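Local coordinates for MHC class I antigen (Ctenopharyngodon idella, PDB 5H5Z), which probably presents peptides on the cell surface for immune recognition, as a class I MHC heavy chain paired with beta-2-microglobulin, at residues 181-186 and 263-268; 196-201 and 254-259; 204-209 and 234-239. All blocks are in the same frame, centred on the assembly; numbering follows the deposited sequence.

Contact 1: residues 181-186 and 263-268; sequences PQVSLL and IRKTED
The carbonyl oxygen of V183 accepts a hydrogen bond from water 1 at 3.0 Å, and the same water accepts one from K265 NZ, also at 3.0 Å. Through this bridge the lysine ammonium reaches the backbone of strand 182-186 without bonding to it directly. K265 CE comes within 3.3 Å of V183 O, a close approach for a methylene that the neighbouring ammonium probably makes slightly polar. To get there the lysine chain bends at chi2 (-74°) and folds back toward V183. A long side chain suits this place: its aliphatic stem packs on V183 and L185 while the ammonium reaches the water. Along that stem, K265 CG meets V183 CG1 at 3.8 Å, and K265 CB lies 3.6 Å from L185 CG. The segments lie on edge strands, one in each of the two facing sheets of an immunoglobulin C1-set domain, A and G in the usual lettering, and these strands run nearly parallel, at 19°. No backbone hydrogen bond joins them, and side chains close this flank of the sandwich. At one end, V183 CG2 meets I263 CD1 at 4.0 Å, the two side chains passing head to tail; branched aliphatic residues suit extended strands. The same I263 methyl also rests against P181 O. At the other end, L185 CD1 reaches T266 O at 3.4 Å, while the leucine also packs inward on C196. Across the sheet from this seam, Q182 and S184 turn their side chains to Y14 and P15 of the beta-2-microglobulin chain.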
ATOM      1  N   PRO A 181       6.455   6.922  17.555  1.00 22.53           N
ATOM      2  CA  PRO A 181       4.997   6.781  17.667  1.00 22.26           C
ATOM      3  C   PRO A 181       4.397   7.665  18.753  1.00 21.88           C
ATOM      4  O   PRO A 181       5.019   7.891  19.800  1.00 24.54           O
ATOM      5  CB  PRO A 181       4.780   5.297  18.001  1.00 21.95           C
ATOM      6  CG  PRO A 181       6.103   4.740  18.358  1.00 24.91           C
ATOM      7  CD  PRO A 181       7.172   5.662  17.840  1.00 22.01           C
ATOM      8  N   GLN A 182       3.212   8.192  18.468  1.00 22.04           N
ATOM      9  CA  GLN A 182       2.377   8.817  19.485  1.00 22.04           C
ATOM     10  C   GLN A 182       1.509   7.706  20.058  1.00 22.54           C
ATOM     11  O   GLN A 182       0.790   7.036  19.320  1.00 22.16           O
ATOM     12  CB  GLN A 182       1.539   9.949  18.883  1.00 25.49           C
ATOM     13  CG  GLN A 182       2.382  11.084  18.304  1.00 34.14           C
ATOM     14  CD  GLN A 182       1.570  12.146  17.584  1.00 43.28           C
ATOM     15  OE1 GLN A 182       1.779  12.400  16.394  1.00 44.04           O
ATOM     16  NE2 GLN A 182       0.648  12.781  18.300  1.00 50.49           N
ATOM     17  N   VAL A 183       1.597   7.495  21.370  1.00 23.72           N
ATOM     18  CA  VAL A 183       0.995   6.323  22.007  1.00 23.15           C
ATOM     19  C   VAL A 183      -0.093   6.721  22.996  1.00 24.26           C
ATOM     20  O   VAL A 183       0.106   7.623  23.816  1.00 25.71           O
ATOM     21  CB  VAL A 183       2.061   5.462  22.730  1.00 24.03           C
ATOM     22  CG1 VAL A 183       1.434   4.228  23.371  1.00 24.22           C
ATOM     23  CG2 VAL A 183       3.178   5.054  21.773  1.00 24.21           C
ATOM     24  N   SER A 184      -1.242   6.051  22.905  1.00 21.15           N
ATOM     25  CA  SER A 184      -2.327   6.227  23.874  1.00 22.49           C
ATOM     26  C   SER A 184      -2.882   4.879  24.340  1.00 23.77           C
ATOM     27  O   SER A 184      -2.784   3.877  23.625  1.00 23.41           O
ATOM     28  CB  SER A 184      -3.457   7.077  23.282  1.00 23.00           C
ATOM     29  OG  SER A 184      -3.024   8.399  23.008  1.00 30.82           O
ATOM     30  N   LEU A 185      -3.447   4.861  25.548  1.00 22.19           N
ATOM     31  CA  LEU A 185      -4.192   3.707  26.044  1.00 22.06           C
ATOM     32  C   LEU A 185      -5.664   4.065  26.019  1.00 24.28           C
ATOM     33  O   LEU A 185      -6.075   5.068  26.614  1.00 22.80           O
ATOM     34  CB  LEU A 185      -3.784   3.338  27.472  1.00 25.47           C
ATOM     35  CG  LEU A 185      -2.674   2.320  27.735  1.00 28.47           C
ATOM     36  CD1 LEU A 185      -2.685   1.947  29.208  1.00 29.74           C
ATOM     37  CD2 LEU A 185      -2.801   1.069  26.879  1.00 30.60           C
ATOM     38  N   LEU A 186      -6.446   3.230  25.338  1.00 24.22           N
ATOM     39  CA  LEU A 186      -7.851   3.521  25.077  1.00 23.14           C
ATOM     40  C   LEU A 186      -8.743   2.492  25.727  1.00 23.84           C
ATOM     41  O   LEU A 186      -8.406   1.309  25.783  1.00 26.52           O
ATOM     42  CB  LEU A 186      -8.120   3.531  23.568  1.00 24.82           C
ATOM     43  CG  LEU A 186      -7.165   4.291  22.636  1.00 29.07           C
ATOM     44  CD1 LEU A 186      -7.606   4.173  21.184  1.00 29.69           C
ATOM     45  CD2 LEU A 186      -7.012   5.747  23.041  1.00 30.76           C
ATOM     46  N   ILE A 263       8.263   3.514  24.805  1.00 31.21           N
ATOM     47  CA  ILE A 263       7.281   4.350  25.486  1.00 30.62           C
ATOM     48  C   ILE A 263       6.370   3.398  26.274  1.00 30.56           C
ATOM     49  O   ILE A 263       5.984   2.348  25.760  1.00 29.83           O
ATOM     50  CB  ILE A 263       6.478   5.213  24.478  1.00 31.20           C
ATOM     51  CG1 ILE A 263       7.437   6.038  23.602  1.00 34.58           C
ATOM     52  CG2 ILE A 263       5.512   6.139  25.208  1.00 36.76           C
ATOM     53  CD1 ILE A 263       6.823   6.630  22.345  1.00 34.27           C
ATOM     54  N   ARG A 264       6.065   3.744  27.525  1.00 27.07           N
ATOM     55  CA  ARG A 264       5.214   2.914  28.375  1.00 28.56           C
ATOM     56  C   ARG A 264       3.961   3.675  28.820  1.00 28.28           C
ATOM     57  O   ARG A 264       4.040   4.831  29.235  1.00 28.82           O
ATOM     58  CB  ARG A 264       6.003   2.409  29.594  1.00 30.61           C
ATOM     59  CG  ARG A 264       5.251   1.426  30.488  1.00 35.15           C
ATOM     60  CD  ARG A 264       6.056   1.046  31.726  1.00 37.30           C
ATOM     61  NE  ARG A 264       7.290   0.333  31.392  1.00 39.17           N
ATOM     62  CZ  ARG A 264       7.413  -0.993  31.334  1.00 38.58           C
ATOM     63  NH1 ARG A 264       6.374  -1.783  31.588  1.00 33.07           N
ATOM     64  NH2 ARG A 264       8.587  -1.531  31.019  1.00 38.78           N
ATOM     65  N   LYS A 265       2.803   3.029  28.725  1.00 24.01           N
ATOM     66  CA  LYS A 265       1.575   3.618  29.258  1.00 24.71           C
ATOM     67  C   LYS A 265       0.962   2.709  30.312  1.00 27.61           C
ATOM     68  O   LYS A 265       1.024   1.489  30.184  1.00 27.67           O
ATOM     69  CB  LYS A 265       0.570   3.913  28.141  1.00 24.80           C
ATOM     70  CG  LYS A 265       1.053   4.921  27.109  1.00 26.84           C
ATOM     71  CD  LYS A 265       1.034   6.338  27.653  1.00 28.55           C
ATOM     72  CE  LYS A 265       1.739   7.295  26.704  1.00 28.10           C
ATOM     73  NZ  LYS A 265       1.669   8.692  27.213  1.00 32.47           N
ATOM     74  N   THR A 266       0.385   3.308  31.354  1.00 28.06           N
ATOM     75  CA  THR A 266      -0.210   2.553  32.465  1.00 28.47           C
ATOM     76  C   THR A 266      -1.676   2.944  32.675  1.00 27.84           C
ATOM     77  O   THR A 266      -2.195   3.802  31.966  1.00 28.52           O
ATOM     78  CB  THR A 266       0.570   2.763  33.788  1.00 33.73           C
ATOM     79  OG1 THR A 266       0.442   4.125  34.217  1.00 34.72           O
ATOM     80  CG2 THR A 266       2.050   2.411  33.625  1.00 36.15           C
ATOM     81  N   GLU A 267      -2.337   2.328  33.656  1.00 29.48           N
ATOM     82  CA  GLU A 267      -3.748   2.629  33.949  1.00 29.75           C
ATOM     83  C   GLU A 267      -4.022   4.124  34.109  1.00 30.91           C
ATOM     84  O   GLU A 267      -5.094   4.605  33.729  1.00 30.84           O
ATOM     85  CB  GLU A 267      -4.241   1.871  35.191  1.00 35.26           C
ATOM     86  CG  GLU A 267      -3.495   2.169  36.479  1.00 40.46           C
ATOM     87  CD  GLU A 267      -3.690   1.088  37.523  1.00 62.23           C
ATOM     88  OE1 GLU A 267      -2.673   0.554  38.010  1.00 65.03           O
ATOM     89  OE2 GLU A 267      -4.858   0.767  37.846  1.00 65.21           O
ATOM     90  N   ASP A 268      -3.048   4.846  34.667  1.00 30.53           N
ATOM     91  CA  ASP A 268      -3.148   6.292  34.872  1.00 32.79           C
ATOM     92  C   ASP A 268      -3.282   7.073  33.567  1.00 31.39           C
ATOM     93  O   ASP A 268      -3.660   8.248  33.573  1.00 30.26           O
ATOM     94  CB  ASP A 268      -1.932   6.806  35.652  1.00 38.82           C
ATOM     95  CG  ASP A 268      -1.993   6.460  37.127  1.00 43.51           C
ATOM     96  OD1 ASP A 268      -3.041   5.961  37.590  1.00 44.49           O
ATOM     97  OD2 ASP A 268      -0.988   6.695  37.827  1.00 49.59           O
TER
HETATM   98  O   HOH W   1      -1.130   8.991  26.229  1.00 35.00           O

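Contact 2: residues 196-201 and 254-259; sequences CHATGF and CVVEHQ
Strands 196-199 and 254-258 run in nearly the same direction, 21° apart, with their axes 8.4 Å from each other at closest approach. They belong to opposing sheets and share no hydrogen bond, so side chains alone bridge the gap. C196 SG and C254 SG are joined covalently at 2.0 Å. With chi1 near 180° on both cysteines, the sulfurs meet between the sheets, and the disulfide torsion chi3 is -76°. V256 CG2 packs against C196 SG at 3.7 Å, and V256 CG1 reaches A198 CB at 4.1 Å; the small A198 lets this valine methyl come close to the strand. Farther along, F201 CB sits over one face of the H258 imidazole, 4.2 Å from its centroid, in a CH-pi contact, while Q259 CG lies on the opposite face. The histidine is further fixed by a hydrogen bond from ND1 to G205 O and a weak one from NE2 to Y202 O, an arrangement that might favour a charged ring. G200, with positive phi, and F201 together face F234 in a G1 beta bulge. The disulfide joining strands B and F, with W210 packed on both cysteines, is the hallmark core of the immunoglobulin fold, here in its C1-set form.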
ATOM      1  N   CYS A 196      -3.932  -0.468  23.276  1.00 22.54           N
ATOM      2  CA  CYS A 196      -2.716   0.340  23.160  1.00 21.56           C
ATOM      3  C   CYS A 196      -2.528   0.731  21.698  1.00 21.60           C
ATOM      4  O   CYS A 196      -2.248  -0.120  20.853  1.00 24.96           O
ATOM      5  CB  CYS A 196      -1.518  -0.457  23.661  1.00 24.48           C
ATOM      6  SG  CYS A 196       0.058   0.422  23.684  1.00 28.61           S
ATOM      7  N   HIS A 197      -2.692   2.022  21.419  1.00 19.28           N
ATOM      8  CA  HIS A 197      -2.716   2.548  20.062  1.00 20.74           C
ATOM      9  C   HIS A 197      -1.466   3.379  19.801  1.00 21.43           C
ATOM     10  O   HIS A 197      -1.184   4.321  20.543  1.00 22.45           O
ATOM     11  CB  HIS A 197      -3.976   3.403  19.867  1.00 20.43           C
ATOM     12  CG  HIS A 197      -4.094   4.016  18.505  1.00 23.15           C
ATOM     13  ND1 HIS A 197      -4.506   3.303  17.398  1.00 28.07           N
ATOM     14  CD2 HIS A 197      -3.874   5.281  18.075  1.00 22.45           C
ATOM     15  CE1 HIS A 197      -4.515   4.099  16.343  1.00 26.64           C
ATOM     16  NE2 HIS A 197      -4.138   5.305  16.728  1.00 28.28           N
ATOM     17  N   ALA A 198      -0.730   3.017  18.749  1.00 20.45           N
ATOM     18  CA  ALA A 198       0.484   3.728  18.336  1.00 20.58           C
ATOM     19  C   ALA A 198       0.285   4.273  16.936  1.00 20.90           C
ATOM     20  O   ALA A 198      -0.099   3.527  16.032  1.00 22.09           O
ATOM     21  CB  ALA A 198       1.682   2.792  18.369  1.00 18.46           C
ATOM     22  N   THR A 199       0.549   5.567  16.745  1.00 20.84           N
ATOM     23  CA  THR A 199       0.322   6.199  15.442  1.00 20.17           C
ATOM     24  C   THR A 199       1.378   7.246  15.083  1.00 20.77           C
ATOM     25  O   THR A 199       2.034   7.812  15.963  1.00 23.11           O
ATOM     26  CB  THR A 199      -1.086   6.835  15.342  1.00 19.07           C
ATOM     27  OG1 THR A 199      -1.397   7.103  13.966  1.00 21.49           O
ATOM     28  CG2 THR A 199      -1.185   8.137  16.152  1.00 20.66           C
ATOM     29  N   GLY A 200       1.527   7.498  13.785  1.00 20.90           N
ATOM     30  CA  GLY A 200       2.346   8.601  13.297  1.00 21.75           C
ATOM     31  C   GLY A 200       3.819   8.288  13.169  1.00 20.88           C
ATOM     32  O   GLY A 200       4.638   9.192  13.036  1.00 25.10           O
ATOM     33  N   PHE A 201       4.158   7.006  13.199  1.00 20.47           N
ATOM     34  CA  PHE A 201       5.554   6.600  13.200  1.00 20.72           C
ATOM     35  C   PHE A 201       6.076   6.213  11.811  1.00 22.28           C
ATOM     36  O   PHE A 201       5.319   5.795  10.928  1.00 21.12           O
ATOM     37  CB  PHE A 201       5.807   5.486  14.231  1.00 20.57           C
ATOM     38  CG  PHE A 201       4.946   4.268  14.043  1.00 20.59           C
ATOM     39  CD1 PHE A 201       5.337   3.246  13.183  1.00 20.90           C
ATOM     40  CD2 PHE A 201       3.739   4.135  14.737  1.00 21.73           C
ATOM     41  CE1 PHE A 201       4.545   2.118  13.017  1.00 23.45           C
ATOM     42  CE2 PHE A 201       2.943   3.011  14.568  1.00 20.99           C
ATOM     43  CZ  PHE A 201       3.344   2.003  13.704  1.00 21.84           C
ATOM     44  N   CYS A 254       1.325  -1.060  28.819  1.00 28.09           N
ATOM     45  CA  CYS A 254       1.687  -1.306  27.428  1.00 29.01           C
ATOM     46  C   CYS A 254       3.071  -0.741  27.176  1.00 28.01           C
ATOM     47  O   CYS A 254       3.397   0.342  27.668  1.00 29.55           O
ATOM     48  CB  CYS A 254       0.702  -0.641  26.465  1.00 35.53           C
ATOM     49  SG  CYS A 254       1.216  -0.859  24.749  1.00 39.80           S
ATOM     50  N   VAL A 255       3.878  -1.472  26.411  1.00 24.93           N
ATOM     51  CA  VAL A 255       5.191  -0.989  25.998  1.00 24.91           C
ATOM     52  C   VAL A 255       5.250  -0.939  24.471  1.00 24.23           C
ATOM     53  O   VAL A 255       5.028  -1.948  23.799  1.00 27.85           O
ATOM     54  CB  VAL A 255       6.342  -1.856  26.565  1.00 26.25           C
ATOM     55  CG1 VAL A 255       7.697  -1.286  26.155  1.00 30.76           C
ATOM     56  CG2 VAL A 255       6.255  -1.951  28.085  1.00 31.39           C
ATOM     57  N   VAL A 256       5.527   0.247  23.935  1.00 24.83           N
ATOM     58  CA  VAL A 256       5.704   0.421  22.493  1.00 23.95           C
ATOM     59  C   VAL A 256       7.172   0.703  22.187  1.00 27.07           C
ATOM     60  O   VAL A 256       7.742   1.685  22.681  1.00 28.02           O
ATOM     61  CB  VAL A 256       4.813   1.548  21.921  1.00 22.07           C
ATOM     62  CG1 VAL A 256       5.025   1.688  20.422  1.00 23.71           C
ATOM     63  CG2 VAL A 256       3.347   1.269  22.207  1.00 23.72           C
ATOM     64  N   GLU A 257       7.778  -0.169  21.383  1.00 24.09           N
ATOM     65  CA  GLU A 257       9.177  -0.018  20.985  1.00 27.84           C
ATOM     66  C   GLU A 257       9.319   0.324  19.501  1.00 27.20           C
ATOM     67  O   GLU A 257       8.755  -0.346  18.639  1.00 28.21           O
ATOM     68  CB  GLU A 257       9.991  -1.272  21.326  1.00 26.55           C
ATOM     69  CG  GLU A 257      11.492  -1.095  21.106  1.00 31.47           C
ATOM     70  CD  GLU A 257      12.317  -2.286  21.560  1.00 34.20           C
ATOM     71  OE1 GLU A 257      13.355  -2.556  20.925  1.00 39.52           O
ATOM     72  OE2 GLU A 257      11.935  -2.954  22.542  1.00 33.40           O
ATOM     73  N   HIS A 258      10.093   1.370  19.220  1.00 26.75           N
ATOM     74  CA  HIS A 258      10.339   1.830  17.856  1.00 23.85           C
ATOM     75  C   HIS A 258      11.725   2.447  17.827  1.00 27.45           C
ATOM     76  O   HIS A 258      12.049   3.274  18.679  1.00 29.63           O
ATOM     77  CB  HIS A 258       9.280   2.863  17.462  1.00 23.60           C
ATOM     78  CG  HIS A 258       9.469   3.459  16.099  1.00 25.30           C
ATOM     79  ND1 HIS A 258       9.065   2.826  14.942  1.00 28.59           N
ATOM     80  CD2 HIS A 258       9.980   4.651  15.713  1.00 23.12           C
ATOM     81  CE1 HIS A 258       9.341   3.593  13.903  1.00 29.34           C
ATOM     82  NE2 HIS A 258       9.895   4.706  14.344  1.00 29.93           N
ATOM     83  N   GLN A 259      12.541   2.027  16.858  1.00 26.44           N
ATOM     84  CA  GLN A 259      13.917   2.520  16.721  1.00 29.49           C
ATOM     85  C   GLN A 259      14.707   2.463  18.042  1.00 30.40           C
ATOM     86  O   GLN A 259      15.296   3.459  18.467  1.00 33.71           O
ATOM     87  CB  GLN A 259      13.930   3.940  16.129  1.00 31.42           C
ATOM     88  CG  GLN A 259      13.333   4.048  14.734  1.00 31.87           C
ATOM     89  CD  GLN A 259      14.116   3.262  13.699  1.00 34.94           C
ATOM     90  OE1 GLN A 259      15.331   3.421  13.570  1.00 36.57           O
ATOM     91  NE2 GLN A 259      13.421   2.408  12.953  1.00 34.42           N
TER

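Contact 3: residues 204-209 and 234-239; sequences SGVTIT and FQRMST
The F234 ring carries S204 CB over the centre of one face, 3.6 Å from the centroid and 12° off the ring normal, a CH-pi contact; the short serine side chain lets its CB sit close over the ring. Having its CG anti to the carbonyl carbon (chi1 -68°) places the phenylalanine ring against S204. At the R236 guanidinium, water 2 lies in the plane at the edge and accepts from NH1 at 3.0 Å. That water also accepts from V206 N at 3.0 Å and donates to S204 O at 2.9 Å, so three groups hold it and the loop is tied to the arginine. R236 NE is engaged separately by G224 O. The extended arginine chain runs alongside V206, whose CG1 touches R236 CD at 3.9 Å, so methylenes do the apolar packing while the charge reaches the water. Further along, I208 CD1 rests on R236 O at 3.5 Å, and I208 CG2 packs on S238 CB at 3.6 Å. S238 OG bonds to W210 NE1 and to water 3, which donates in turn to I208 O; a small hydroxyl residue suits this buried spot. Strands 207-209 and 234-239, nearly parallel at 18°, are C and E of the two facing layers, and I208 between them is part of the apolar core characteristic of the immunoglobulin beta sandwich.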
ATOM      1  N   SER A 204       8.092   1.722   9.351  1.00 24.35           N
ATOM      2  CA  SER A 204       6.860   1.019   9.733  1.00 25.87           C
ATOM      3  C   SER A 204       6.990  -0.033  10.839  1.00 25.85           C
ATOM      4  O   SER A 204       5.992  -0.379  11.474  1.00 27.93           O
ATOM      5  CB  SER A 204       6.191   0.410   8.499  1.00 26.13           C
ATOM      6  OG  SER A 204       6.914  -0.719   8.056  1.00 29.73           O
ATOM      7  N   GLY A 205       8.199  -0.546  11.066  1.00 26.72           N
ATOM      8  CA  GLY A 205       8.414  -1.573  12.092  1.00 29.94           C
ATOM      9  C   GLY A 205       8.175  -1.063  13.506  1.00 28.65           C
ATOM     10  O   GLY A 205       8.805  -0.096  13.931  1.00 26.66           O
ATOM     11  N   VAL A 206       7.257  -1.704  14.231  1.00 27.18           N
ATOM     12  CA  VAL A 206       6.962  -1.332  15.621  1.00 25.53           C
ATOM     13  C   VAL A 206       6.657  -2.580  16.460  1.00 28.01           C
ATOM     14  O   VAL A 206       6.095  -3.550  15.955  1.00 27.02           O
ATOM     15  CB  VAL A 206       5.822  -0.279  15.706  1.00 25.77           C
ATOM     16  CG1 VAL A 206       4.455  -0.888  15.385  1.00 22.62           C
ATOM     17  CG2 VAL A 206       5.794   0.393  17.070  1.00 25.98           C
ATOM     18  N   THR A 207       7.054  -2.562  17.730  1.00 26.19           N
ATOM     19  CA  THR A 207       6.765  -3.674  18.628  1.00 29.18           C
ATOM     20  C   THR A 207       5.900  -3.192  19.783  1.00 28.26           C
ATOM     21  O   THR A 207       6.303  -2.314  20.548  1.00 28.34           O
ATOM     22  CB  THR A 207       8.055  -4.350  19.141  1.00 34.02           C
ATOM     23  OG1 THR A 207       8.828  -4.801  18.025  1.00 35.94           O
ATOM     24  CG2 THR A 207       7.731  -5.549  20.026  1.00 33.77           C
ATOM     25  N   ILE A 208       4.699  -3.760  19.889  1.00 25.53           N
ATOM     26  CA  ILE A 208       3.778  -3.420  20.967  1.00 24.85           C
ATOM     27  C   ILE A 208       3.636  -4.646  21.849  1.00 29.25           C
ATOM     28  O   ILE A 208       3.332  -5.733  21.363  1.00 32.69           O
ATOM     29  CB  ILE A 208       2.392  -2.985  20.441  1.00 24.73           C
ATOM     30  CG1 ILE A 208       2.532  -1.823  19.457  1.00 22.07           C
ATOM     31  CG2 ILE A 208       1.468  -2.609  21.595  1.00 25.43           C
ATOM     32  CD1 ILE A 208       1.243  -1.404  18.782  1.00 23.86           C
ATOM     33  N   THR A 209       3.881  -4.471  23.143  1.00 28.65           N
ATOM     34  CA  THR A 209       3.760  -5.571  24.089  1.00 31.89           C
ATOM     35  C   THR A 209       3.000  -5.133  25.325  1.00 31.87           C
ATOM     36  O   THR A 209       2.876  -3.941  25.611  1.00 33.53           O
ATOM     37  CB  THR A 209       5.133  -6.116  24.534  1.00 32.26           C
ATOM     38  OG1 THR A 209       5.902  -5.056  25.111  1.00 33.82           O
ATOM     39  CG2 THR A 209       5.900  -6.724  23.363  1.00 34.01           C
ATOM     40  N   PHE A 234       2.566   5.517   9.753  1.00 20.27           N
ATOM     41  CA  PHE A 234       1.888   4.256  10.024  1.00 20.87           C
ATOM     42  C   PHE A 234       1.277   4.228  11.405  1.00 22.07           C
ATOM     43  O   PHE A 234       1.614   5.058  12.258  1.00 21.98           O
ATOM     44  CB  PHE A 234       2.874   3.105   9.878  1.00 20.82           C
ATOM     45  CG  PHE A 234       3.314   2.888   8.470  1.00 22.72           C
ATOM     46  CD1 PHE A 234       4.433   3.548   7.962  1.00 21.10           C
ATOM     47  CD2 PHE A 234       2.584   2.054   7.635  1.00 23.08           C
ATOM     48  CE1 PHE A 234       4.833   3.358   6.646  1.00 24.72           C
ATOM     49  CE2 PHE A 234       2.974   1.861   6.313  1.00 28.21           C
ATOM     50  CZ  PHE A 234       4.099   2.513   5.820  1.00 28.89           C
ATOM     51  N   GLN A 235       0.376   3.271  11.618  1.00 20.29           N
ATOM     52  CA  GLN A 235      -0.178   3.034  12.949  1.00 20.16           C
ATOM     53  C   GLN A 235      -0.360   1.542  13.188  1.00 21.79           C
ATOM     54  O   GLN A 235      -0.376   0.750  12.242  1.00 22.29           O
ATOM     55  CB  GLN A 235      -1.492   3.799  13.144  1.00 19.88           C
ATOM     56  CG  GLN A 235      -2.658   3.339  12.282  1.00 19.55           C
ATOM     57  CD  GLN A 235      -3.975   3.888  12.788  1.00 20.07           C
ATOM     58  OE1 GLN A 235      -4.695   3.212  13.520  1.00 24.36           O
ATOM     59  NE2 GLN A 235      -4.280   5.131  12.433  1.00 18.53           N
ATOM     60  N   ARG A 236      -0.475   1.171  14.459  1.00 19.13           N
ATOM     61  CA  ARG A 236      -0.726  -0.208  14.872  1.00 19.92           C
ATOM     62  C   ARG A 236      -1.270  -0.189  16.292  1.00 21.29           C
ATOM     63  O   ARG A 236      -0.956   0.712  17.076  1.00 21.65           O
ATOM     64  CB  ARG A 236       0.558  -1.044  14.812  1.00 19.42           C
ATOM     65  CG  ARG A 236       0.318  -2.542  14.761  1.00 23.94           C
ATOM     66  CD  ARG A 236       1.579  -3.318  14.417  1.00 24.46           C
ATOM     67  NE  ARG A 236       1.273  -4.736  14.231  1.00 29.52           N
ATOM     68  CZ  ARG A 236       2.107  -5.634  13.715  1.00 33.53           C
ATOM     69  NH1 ARG A 236       3.322  -5.275  13.319  1.00 35.83           N
ATOM     70  NH2 ARG A 236       1.719  -6.897  13.591  1.00 34.92           N
ATOM     71  N   MET A 237      -2.085  -1.181  16.624  1.00 23.18           N
ATOM     72  CA  MET A 237      -2.595  -1.291  17.982  1.00 20.86           C
ATOM     73  C   MET A 237      -2.595  -2.724  18.491  1.00 22.99           C
ATOM     74  O   MET A 237      -2.566  -3.678  17.711  1.00 24.91           O
ATOM     75  CB  MET A 237      -3.993  -0.674  18.092  1.00 21.82           C
ATOM     76  CG  MET A 237      -5.104  -1.496  17.456  1.00 24.10           C
ATOM     77  SD  MET A 237      -6.590  -0.503  17.306  1.00 34.16           S
ATOM     78  CE  MET A 237      -7.847  -1.775  17.415  1.00 37.69           C
ATOM     79  N   SER A 238      -2.614  -2.858  19.811  1.00 23.86           N
ATOM     80  CA  SER A 238      -2.807  -4.149  20.455  1.00 23.18           C
ATOM     81  C   SER A 238      -3.882  -4.008  21.513  1.00 24.58           C
ATOM     82  O   SER A 238      -3.987  -2.972  22.163  1.00 23.58           O
ATOM     83  CB  SER A 238      -1.511  -4.640  21.096  1.00 25.35           C
ATOM     84  OG  SER A 238      -1.704  -5.911  21.694  1.00 25.20           O
ATOM     85  N   THR A 239      -4.672  -5.059  21.687  1.00 26.11           N
ATOM     86  CA  THR A 239      -5.794  -5.032  22.613  1.00 26.48           C
ATOM     87  C   THR A 239      -5.615  -6.112  23.672  1.00 27.84           C
ATOM     88  O   THR A 239      -5.363  -7.272  23.340  1.00 30.67           O
ATOM     89  CB  THR A 239      -7.130  -5.238  21.865  1.00 29.27           C
ATOM     90  OG1 THR A 239      -7.272  -4.233  20.852  1.00 30.23           O
ATOM     91  CG2 THR A 239      -8.312  -5.146  22.815  1.00 26.76           C
TER
HETATM   92  O   HOH W   2       5.086  -2.931  12.566  1.00 32.41           O
HETATM   93  O   HOH W   3       0.779  -7.013  21.597  1.00 33.08           O

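How the contacts relate
All three contacts span the same sandwich, each pairing one strand from each sheet. Contact 2 is the middle one: its centre lies about 5 Å from that of contact 3 and about 8 Å from that of contact 1, while the centres of contacts 1 and 3 are about 12 Å apart and their nearest atoms about 5 Å, without touching. Probable backbone hydrogen bonds bind neighbours within the sheets: Q182 N to T199 O (2.8 Å) and C196 N to S238 O (2.7 Å) in one, I263 O to V256 N (2.8 Å) and E257 N to T207 O (2.7 Å) in the other. The first sheet turns its outer side to beta-2-microglobulin. The peptide-binding groove belongs to the separate alpha 1 and alpha 2 domains.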